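Long-range contacts in glyoxalase family protein (Bacillus cereus, PDB 1ZSW), which is of unknown function but binds a zinc ion and belongs to the glyoxalase/bleomycin resistance/dioxygenase superfamily, many of whose members are metal-dependent enzymes: residues Val127-Met132 / Pro139-Glu144; Thr133-Arg138 / Ser183-Val188. All coordinates share one frame; numbering follows the deposited sequence.

Contact 1: Val127-Met132 / Pro139-Glu144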
ATOM      1  N   VAL A 127      18.867  -5.388  10.127  1.00 29.37           N
ATOM      2  CA  VAL A 127      17.510  -4.885  10.132  1.00 26.09           C
ATOM      3  C   VAL A 127      16.872  -5.204  11.470  1.00 25.87           C
ATOM      4  O   VAL A 127      16.916  -6.355  11.929  1.00 28.77           O
ATOM      5  CB  VAL A 127      16.669  -5.578   9.032  1.00 26.74           C
ATOM      6  CG1 VAL A 127      15.224  -5.038   9.056  1.00 25.45           C
ATOM      7  CG2 VAL A 127      17.333  -5.365   7.652  1.00 24.99           C
ATOM      8  N   LYS A 128      16.241  -4.199  12.067  1.00 26.26           N
ATOM      9  CA  LYS A 128      15.423  -4.402  13.261  1.00 25.67           C
ATOM     10  C   LYS A 128      14.294  -5.385  12.997  1.00 25.76           C
ATOM     11  O   LYS A 128      13.522  -5.216  12.049  1.00 23.84           O
ATOM     12  CB  LYS A 128      14.909  -3.056  13.776  1.00 26.16           C
ATOM     13  CG  LYS A 128      13.980  -3.159  14.984  1.00 27.89           C
ATOM     14  CD  LYS A 128      13.792  -1.787  15.624  1.00 35.04           C
ATOM     15  CE  LYS A 128      12.660  -1.792  16.653  1.00 40.41           C
ATOM     16  NZ  LYS A 128      13.038  -2.467  17.913  1.00 43.85           N
ATOM     17  N   HIS A 129      14.187  -6.439  13.806  1.00 23.25           N
ATOM     18  CA  HIS A 129      13.169  -7.464  13.564  1.00 23.50           C
ATOM     19  C   HIS A 129      12.842  -8.211  14.835  1.00 25.99           C
ATOM     20  O   HIS A 129      13.649  -8.228  15.776  1.00 30.24           O
ATOM     21  CB  HIS A 129      13.607  -8.468  12.493  1.00 23.36           C
ATOM     22  CG  HIS A 129      14.797  -9.288  12.890  1.00 25.01           C
ATOM     23  ND1 HIS A 129      16.066  -8.769  12.913  1.00 27.49           N
ATOM     24  CD2 HIS A 129      14.905 -10.572  13.299  1.00 30.26           C
ATOM     25  CE1 HIS A 129      16.918  -9.699  13.311  1.00 31.45           C
ATOM     26  NE2 HIS A 129      16.240 -10.806  13.549  1.00 28.34           N
ATOM     27  N   SER A 130      11.664  -8.818  14.829  1.00 27.98           N
ATOM     28  CA  SER A 130      11.103  -9.543  15.963  1.00 29.45           C
ATOM     29  C   SER A 130      11.580 -10.982  15.925  1.00 30.03           C
ATOM     30  O   SER A 130      12.391 -11.367  15.074  1.00 29.67           O
ATOM     31  CB  SER A 130       9.571  -9.468  15.898  1.00 27.18           C
ATOM     32  OG  SER A 130       8.995 -10.353  14.927  1.00 27.68           O
ATOM     33  N   GLU A 131      11.130 -11.790  16.887  1.00 29.69           N
ATOM     34  CA  GLU A 131      11.250 -13.214  16.716  1.00 28.76           C
ATOM     35  C   GLU A 131      10.008 -13.702  15.999  1.00 27.67           C
ATOM     36  O   GLU A 131       9.059 -12.928  15.791  1.00 27.33           O
ATOM     37  CB  GLU A 131      11.391 -13.899  18.093  1.00 28.37           C
ATOM     38  CG  GLU A 131      12.643 -13.451  18.823  1.00 33.33           C
ATOM     39  CD  GLU A 131      13.916 -13.962  18.176  1.00 41.65           C
ATOM     40  OE1 GLU A 131      13.955 -15.158  17.826  1.00 41.37           O
ATOM     41  OE2 GLU A 131      14.875 -13.166  18.027  1.00 43.86           O
ATOM     42  N   MET A 132       9.988 -14.977  15.639  1.00 28.83           N
ATOM     43  CA  MET A 132       8.832 -15.574  14.994  0.50 28.97           C
ATOM     44  C   MET A 132       7.570 -15.363  15.821  0.50 27.45           C
ATOM     45  O   MET A 132       7.554 -15.601  17.019  1.00 27.78           O
ATOM     46  CB  MET A 132       9.063 -17.059  14.755  0.50 29.45           C
ATOM     47  CG  MET A 132      10.214 -17.359  13.799  0.50 31.86           C
ATOM     48  SD  MET A 132       9.726 -17.026  12.089  0.50 31.77           S
ATOM     49  CE  MET A 132       8.846 -18.551  11.736  0.50 29.03           C
ATOM     50  N   PRO A 139       1.255 -16.890  10.722  1.00 24.79           N
ATOM     51  CA  PRO A 139       2.641 -16.848  11.151  1.00 24.84           C
ATOM     52  C   PRO A 139       3.337 -15.626  10.559  1.00 24.38           C
ATOM     53  O   PRO A 139       3.081 -15.283   9.419  1.00 25.46           O
ATOM     54  CB  PRO A 139       3.245 -18.161  10.598  1.00 27.19           C
ATOM     55  CG  PRO A 139       2.089 -18.994  10.198  1.00 28.62           C
ATOM     56  CD  PRO A 139       0.902 -18.124  10.002  1.00 25.70           C
ATOM     57  N   ALA A 140       4.170 -14.973  11.342  1.00 23.44           N
ATOM     58  CA  ALA A 140       4.674 -13.641  10.998  1.00 24.21           C
ATOM     59  C   ALA A 140       6.058 -13.329  11.552  1.00 24.90           C
ATOM     60  O   ALA A 140       6.519 -13.954  12.543  1.00 25.28           O
ATOM     61  CB  ALA A 140       3.667 -12.595  11.511  1.00 22.74           C
ATOM     62  N   LEU A 141       6.711 -12.327  10.951  1.00 21.14           N
ATOM     63  CA  LEU A 141       7.942 -11.772  11.460  1.00 22.72           C
ATOM     64  C   LEU A 141       7.884 -10.282  11.302  1.00 23.58           C
ATOM     65  O   LEU A 141       7.809  -9.790  10.167  1.00 22.46           O
ATOM     66  CB  LEU A 141       9.161 -12.337  10.687  1.00 22.37           C
ATOM     67  CG  LEU A 141      10.584 -11.945  11.069  1.00 25.27           C
ATOM     68  CD1 LEU A 141      11.022 -12.497  12.452  1.00 27.82           C
ATOM     69  CD2 LEU A 141      11.566 -12.437   9.982  1.00 24.53           C
ATOM     70  N   GLN A 142       7.861  -9.571  12.418  1.00 22.10           N
ATOM     71  CA  GLN A 142       7.807  -8.115  12.381  0.60 21.54           C
ATOM     72  C   GLN A 142       9.170  -7.513  12.125  1.00 21.89           C
ATOM     73  O   GLN A 142      10.191  -8.029  12.562  1.00 23.36           O
ATOM     74  CB  GLN A 142       7.251  -7.540  13.697  0.60 22.28           C
ATOM     75  CG  GLN A 142       5.801  -7.859  13.937  0.60 25.26           C
ATOM     76  CD  GLN A 142       5.343  -7.403  15.317  0.60 25.31           C
ATOM     77  OE1 GLN A 142       6.001  -6.593  15.972  0.60 28.91           O
ATOM     78  NE2 GLN A 142       4.221  -7.931  15.760  0.60 27.76           N
ATOM     79  N   PHE A 143       9.215  -6.407  11.390  1.00 20.58           N
ATOM     80  CA  PHE A 143      10.481  -5.701  11.220  1.00 20.27           C
ATOM     81  C   PHE A 143      10.250  -4.199  10.963  1.00 21.87           C
ATOM     82  O   PHE A 143       9.107  -3.768  10.826  1.00 22.15           O
ATOM     83  CB  PHE A 143      11.331  -6.349  10.098  1.00 19.67           C
ATOM     84  CG  PHE A 143      10.756  -6.191   8.701  1.00 19.22           C
ATOM     85  CD1 PHE A 143      11.323  -5.272   7.842  1.00 19.10           C
ATOM     86  CD2 PHE A 143       9.730  -6.999   8.254  1.00 18.43           C
ATOM     87  CE1 PHE A 143      10.847  -5.145   6.521  1.00 17.59           C
ATOM     88  CE2 PHE A 143       9.212  -6.873   6.935  1.00 19.50           C
ATOM     89  CZ  PHE A 143       9.802  -5.943   6.078  1.00 17.00           C
ATOM     90  N   GLU A 144      11.310  -3.408  10.988  1.00 20.91           N
ATOM     91  CA  GLU A 144      11.231  -1.965  10.735  1.00 23.89           C
ATOM     92  C   GLU A 144      12.351  -1.530   9.823  1.00 24.35           C
ATOM     93  O   GLU A 144      13.458  -2.087   9.870  1.00 25.38           O
ATOM     94  CB  GLU A 144      11.344  -1.176  12.034  1.00 23.66           C
ATOM     95  CG  GLU A 144      10.291  -1.468  13.034  1.00 27.03           C
ATOM     96  CD  GLU A 144      10.315  -0.521  14.245  1.00 26.09           C
ATOM     97  OE1 GLU A 144      11.029   0.504  14.255  1.00 28.63           O
ATOM     98  OE2 GLU A 144       9.571  -0.839  15.177  1.00 34.41           O
TER
HETATM   99  O   HOH W   1      16.019  -1.637  10.598  1.00 28.73           O

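Contact 2: Thr133-Arg138 / Ser183-Val188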
ATOM      1  N   THR A 133       6.510 -14.914  15.184  1.00 26.38           N
ATOM      2  CA  THR A 133       5.296 -14.548  15.936  1.00 25.37           C
ATOM      3  C   THR A 133       4.021 -14.845  15.133  1.00 24.43           C
ATOM      4  O   THR A 133       4.046 -15.641  14.185  1.00 25.16           O
ATOM      5  CB  THR A 133       5.415 -13.072  16.477  1.00 28.42           C
ATOM      6  OG1 THR A 133       4.350 -12.767  17.404  1.00 28.98           O
ATOM      7  CG2 THR A 133       5.451 -12.018  15.302  1.00 25.00           C
ATOM      8  N   THR A 134       2.937 -14.190  15.524  0.60 23.88           N
ATOM      9  CA  THR A 134       1.650 -14.348  14.900  0.60 24.15           C
ATOM     10  C   THR A 134       1.213 -12.904  14.642  0.60 24.00           C
ATOM     11  O   THR A 134       1.531 -12.018  15.436  0.60 24.37           O
ATOM     12  CB  THR A 134       0.732 -15.116  15.864  0.60 24.66           C
ATOM     13  OG1 THR A 134       1.300 -16.430  16.082  0.60 27.45           O
ATOM     14  CG2 THR A 134      -0.664 -15.259  15.315  0.60 23.49           C
ATOM     15  N   TYR A 135       0.583 -12.653  13.495  1.00 23.14           N
ATOM     16  CA  TYR A 135      -0.028 -11.347  13.256  1.00 23.00           C
ATOM     17  C   TYR A 135      -1.294 -11.567  12.466  1.00 22.18           C
ATOM     18  O   TYR A 135      -1.263 -12.213  11.444  1.00 22.30           O
ATOM     19  CB  TYR A 135       0.936 -10.396  12.525  1.00 20.61           C
ATOM     20  CG  TYR A 135       0.312  -9.040  12.363  1.00 21.03           C
ATOM     21  CD1 TYR A 135      -0.518  -8.772  11.275  1.00 22.49           C
ATOM     22  CD2 TYR A 135       0.551  -8.032  13.294  1.00 22.76           C
ATOM     23  CE1 TYR A 135      -1.130  -7.527  11.139  1.00 21.39           C
ATOM     24  CE2 TYR A 135      -0.063  -6.779  13.184  1.00 22.95           C
ATOM     25  CZ  TYR A 135      -0.888  -6.540  12.067  1.00 24.66           C
ATOM     26  OH  TYR A 135      -1.521  -5.313  11.928  1.00 24.02           O
ATOM     27  N   ALA A 136      -2.424 -11.062  12.972  1.00 22.34           N
ATOM     28  CA  ALA A 136      -3.727 -11.286  12.362  1.00 24.53           C
ATOM     29  C   ALA A 136      -3.959 -12.738  11.945  1.00 24.87           C
ATOM     30  O   ALA A 136      -4.376 -13.037  10.815  1.00 25.37           O
ATOM     31  CB  ALA A 136      -3.929 -10.329  11.152  1.00 25.01           C
ATOM     32  N   ASN A 137      -3.630 -13.650  12.868  1.00 26.95           N
ATOM     33  CA  ASN A 137      -3.879 -15.073  12.683  1.00 27.20           C
ATOM     34  C   ASN A 137      -3.016 -15.781  11.637  1.00 27.47           C
ATOM     35  O   ASN A 137      -3.365 -16.859  11.170  1.00 30.33           O
ATOM     36  CB  ASN A 137      -5.370 -15.327  12.470  1.00 29.08           C
ATOM     37  CG  ASN A 137      -6.207 -14.900  13.684  1.00 34.11           C
ATOM     38  OD1 ASN A 137      -5.923 -15.302  14.811  1.00 46.13           O
ATOM     39  ND2 ASN A 137      -7.219 -14.080  13.454  1.00 47.20           N
ATOM     40  N   ARG A 138      -1.878 -15.180  11.300  1.00 25.29           N
ATOM     41  CA  ARG A 138      -0.926 -15.785  10.385  1.00 24.20           C
ATOM     42  C   ARG A 138       0.454 -15.825  11.008  1.00 23.19           C
ATOM     43  O   ARG A 138       0.838 -14.906  11.725  1.00 23.49           O
ATOM     44  CB  ARG A 138      -0.863 -14.971   9.071  1.00 25.38           C
ATOM     45  CG  ARG A 138      -2.174 -14.934   8.347  1.00 26.64           C
ATOM     46  CD  ARG A 138      -2.033 -14.378   6.899  1.00 25.11           C
ATOM     47  NE  ARG A 138      -3.363 -14.306   6.295  1.00 26.03           N
ATOM     48  CZ  ARG A 138      -4.225 -13.323   6.563  1.00 23.45           C
ATOM     49  NH1 ARG A 138      -3.859 -12.363   7.392  1.00 25.65           N
ATOM     50  NH2 ARG A 138      -5.430 -13.299   5.996  1.00 24.97           N
ATOM     51  N   SER A 183      -2.162  -7.869   5.244  1.00 18.91           N
ATOM     52  CA  SER A 183      -2.839  -7.007   6.206  1.00 17.58           C
ATOM     53  C   SER A 183      -2.227  -5.620   6.233  1.00 18.91           C
ATOM     54  O   SER A 183      -0.995  -5.507   6.294  1.00 19.74           O
ATOM     55  CB  SER A 183      -2.636  -7.575   7.620  1.00 19.23           C
ATOM     56  OG  SER A 183      -2.834  -8.970   7.626  1.00 22.91           O
ATOM     57  N   VAL A 184      -3.068  -4.586   6.268  1.00 17.00           N
ATOM     58  CA  VAL A 184      -2.579  -3.205   6.531  1.00 15.92           C
ATOM     59  C   VAL A 184      -3.247  -2.762   7.820  1.00 16.63           C
ATOM     60  O   VAL A 184      -4.414  -2.973   7.978  1.00 16.71           O
ATOM     61  CB  VAL A 184      -2.935  -2.241   5.367  1.00 16.35           C
ATOM     62  CG1 VAL A 184      -2.565  -0.812   5.735  1.00 17.56           C
ATOM     63  CG2 VAL A 184      -2.128  -2.636   4.080  1.00 20.44           C
ATOM     64  N   GLU A 185      -2.454  -2.194   8.722  1.00 17.19           N
ATOM     65  CA  GLU A 185      -2.944  -1.828  10.075  1.00 17.10           C
ATOM     66  C   GLU A 185      -3.285  -0.339  10.128  1.00 18.01           C
ATOM     67  O   GLU A 185      -2.439   0.528   9.751  1.00 16.41           O
ATOM     68  CB  GLU A 185      -1.829  -2.105  11.061  1.00 16.11           C
ATOM     69  CG  GLU A 185      -2.228  -1.947  12.516  1.00 19.89           C
ATOM     70  CD  GLU A 185      -1.025  -2.180  13.386  1.00 19.03           C
ATOM     71  OE1 GLU A 185      -0.706  -3.390  13.638  1.00 23.34           O
ATOM     72  OE2 GLU A 185      -0.359  -1.183  13.777  1.00 21.26           O
ATOM     73  N   LEU A 186      -4.488  -0.063  10.628  1.00 16.88           N
ATOM     74  CA  LEU A 186      -4.985   1.322  10.863  1.00 17.93           C
ATOM     75  C   LEU A 186      -5.156   1.464  12.385  1.00 19.30           C
ATOM     76  O   LEU A 186      -5.789   0.594  12.988  1.00 19.83           O
ATOM     77  CB  LEU A 186      -6.347   1.537  10.177  1.00 18.31           C
ATOM     78  CG  LEU A 186      -6.412   1.212   8.679  1.00 21.37           C
ATOM     79  CD1 LEU A 186      -7.753   1.540   8.070  1.00 20.55           C
ATOM     80  CD2 LEU A 186      -5.302   1.955   7.911  1.00 21.89           C
ATOM     81  N   THR A 187      -4.621   2.531  12.952  1.00 17.79           N
ATOM     82  CA  THR A 187      -4.771   2.786  14.416  1.00 17.82           C
ATOM     83  C   THR A 187      -5.674   4.024  14.511  1.00 18.34           C
ATOM     84  O   THR A 187      -5.392   5.050  13.891  1.00 17.96           O
ATOM     85  CB  THR A 187      -3.396   3.015  15.059  1.00 19.77           C
ATOM     86  OG1 THR A 187      -2.587   1.826  14.907  1.00 20.96           O
ATOM     87  CG2 THR A 187      -3.537   3.271  16.583  1.00 22.30           C
ATOM     88  N   VAL A 188      -6.774   3.916  15.244  1.00 17.56           N
ATOM     89  CA  VAL A 188      -7.759   4.976  15.255  1.00 18.29           C
ATOM     90  C   VAL A 188      -8.320   5.261  16.656  1.00 19.99           C
ATOM     91  O   VAL A 188      -8.255   4.392  17.526  1.00 19.97           O
ATOM     92  CB  VAL A 188      -8.975   4.637  14.319  1.00 18.03           C
ATOM     93  CG1 VAL A 188      -8.504   4.582  12.851  1.00 19.42           C
ATOM     94  CG2 VAL A 188      -9.654   3.307  14.709  1.00 20.63           C
TER
HETATM   95  O   HOH W   2      -1.741 -11.411   8.963  1.00 38.26           O

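Contact 1: Val127-Met132 / Pro139-Glu144
Ser130 meets Gln142 with both backbone and side chain where 127-132 runs antiparallel to 139-144. Its N donates to Gln142 O at 2.8 Å, and its OG takes the place of a backbone acceptor, receiving Gln142 N at 2.9 Å. The hydroxyl itself donates to Glu131 O. OG lies between the backbone N and the carbonyl carbon (chi1 77°), a torsion that swings it over to the opposite strand; serine suits the place because its short arm can continue the ladder with a side-chain oxygen in place of a backbone carbonyl.

One residue back along 127-132, His129 and Phe143 form a non-hydrogen-bonded pair, their CA atoms only 4.0 Å apart, and the CB atoms meet at 3.9 Å. The two rings then part. The imidazole turns back along its own strand, where ND1 gives Val127 O a nearly straight bond of 2.7 Å in the ring plane, which fixes the ring's rotation; Leu141 CD1 comes up to its edge. The phenyl ring heads into the interior, with Val127 CG1 approaching obliquely, 4.1 Å from CD1.

On the opposite face of the sheet Lys128 and Glu144 run side by side, pointing the same way. The lysine's outer methylenes, CD and CE, lie along the carboxylate, CE 3.6 Å from Glu144 OE2, while NZ stays too far for a salt bridge, so any attraction is probably diffuse. A water joins the backbones here, accepting from Lys128 N and donating to Glu144 O.

Strand 150-155 flanks 138-144 on its other side. Phe143 and Val127 pack against Phe122 of helix 112-124 and Phe47 of helix 41-51, and Glu131 forms a salt bridge with Lys119, tying the edge segment to helix 112-124.

Contact 2: Thr133-Arg138 / Ser183-Val188
Segments 133-138 and 183-188 share no backbone ladder: their nearest CA atoms, those of Ala136 and Ser183, are 7.5 Å apart. The first is a hairpin whose type I' turn, Tyr135 to Arg138, is closed by hydrogen bonds in both directions between these two residues. Ala136 and Asn137 take the positive phi values this turn requires; asparagine tolerates them readily, alanine less so. The second is an extended strand, and only side chains and a water bridge the gap.

Tyr135 reaches furthest. With CG anti to the backbone N (chi1 -177°), its ring projects from the hairpin and the hydroxyl donates to Glu185 OE1 at 2.7 Å. The oxygen is met on its anti side, 23° out of the carboxylate plane, and ring and carboxylate planes lie 30° apart. Ser183 CB touches the ring's edge, 3.8 Å from CE1. Tyrosine fits here because its apolar ring can lie against Val152, Leu154 and Val228 while its tip satisfies a buried acid.

The contact joins the two superfamily regions of the chain, hairpin from the first and strand from the second, within one mixed sheet, consistent with the vicinal oxygen chelate fold, whose modules combine their strands. Strand 101-109, the antiparallel neighbour of 180-188, supplies Arg104 and Thr103, which hold OE1 and OE2 of Glu185 and would probably favour its charged form.

Nearer the turn, a water receives Arg138 NH1 at 2.8 Å and donates to Tyr135 O and Ser183 OG. Arg138 and Ser183 also share a partner, Glu226: NH1 forms a salt bridge with its OE1, to which OG is hydrogen-bonded as well.

The centres of contacts 1 and 2 lie about 13 Å apart, on the same side of the chain's centre and away from the zinc site. Their segments alternate along the chain: 127-132, 133-138, 139-144, then 183-188 after a gap of 38 residues. The first three form one continuous run, and contact 1 meets contact 2 directly where Ala140 O probably accepts a hydrogen bond from Thr133 N, 2.8 Å away, and Ala140 CB packs on Tyr135 CB. Both belong to the same mixed sheet, which includes strands 133-135, 138-144 and 180-188. Contact 1 is local, within the first family region, whereas contact 2 carries the tip of that hairpin across to the second.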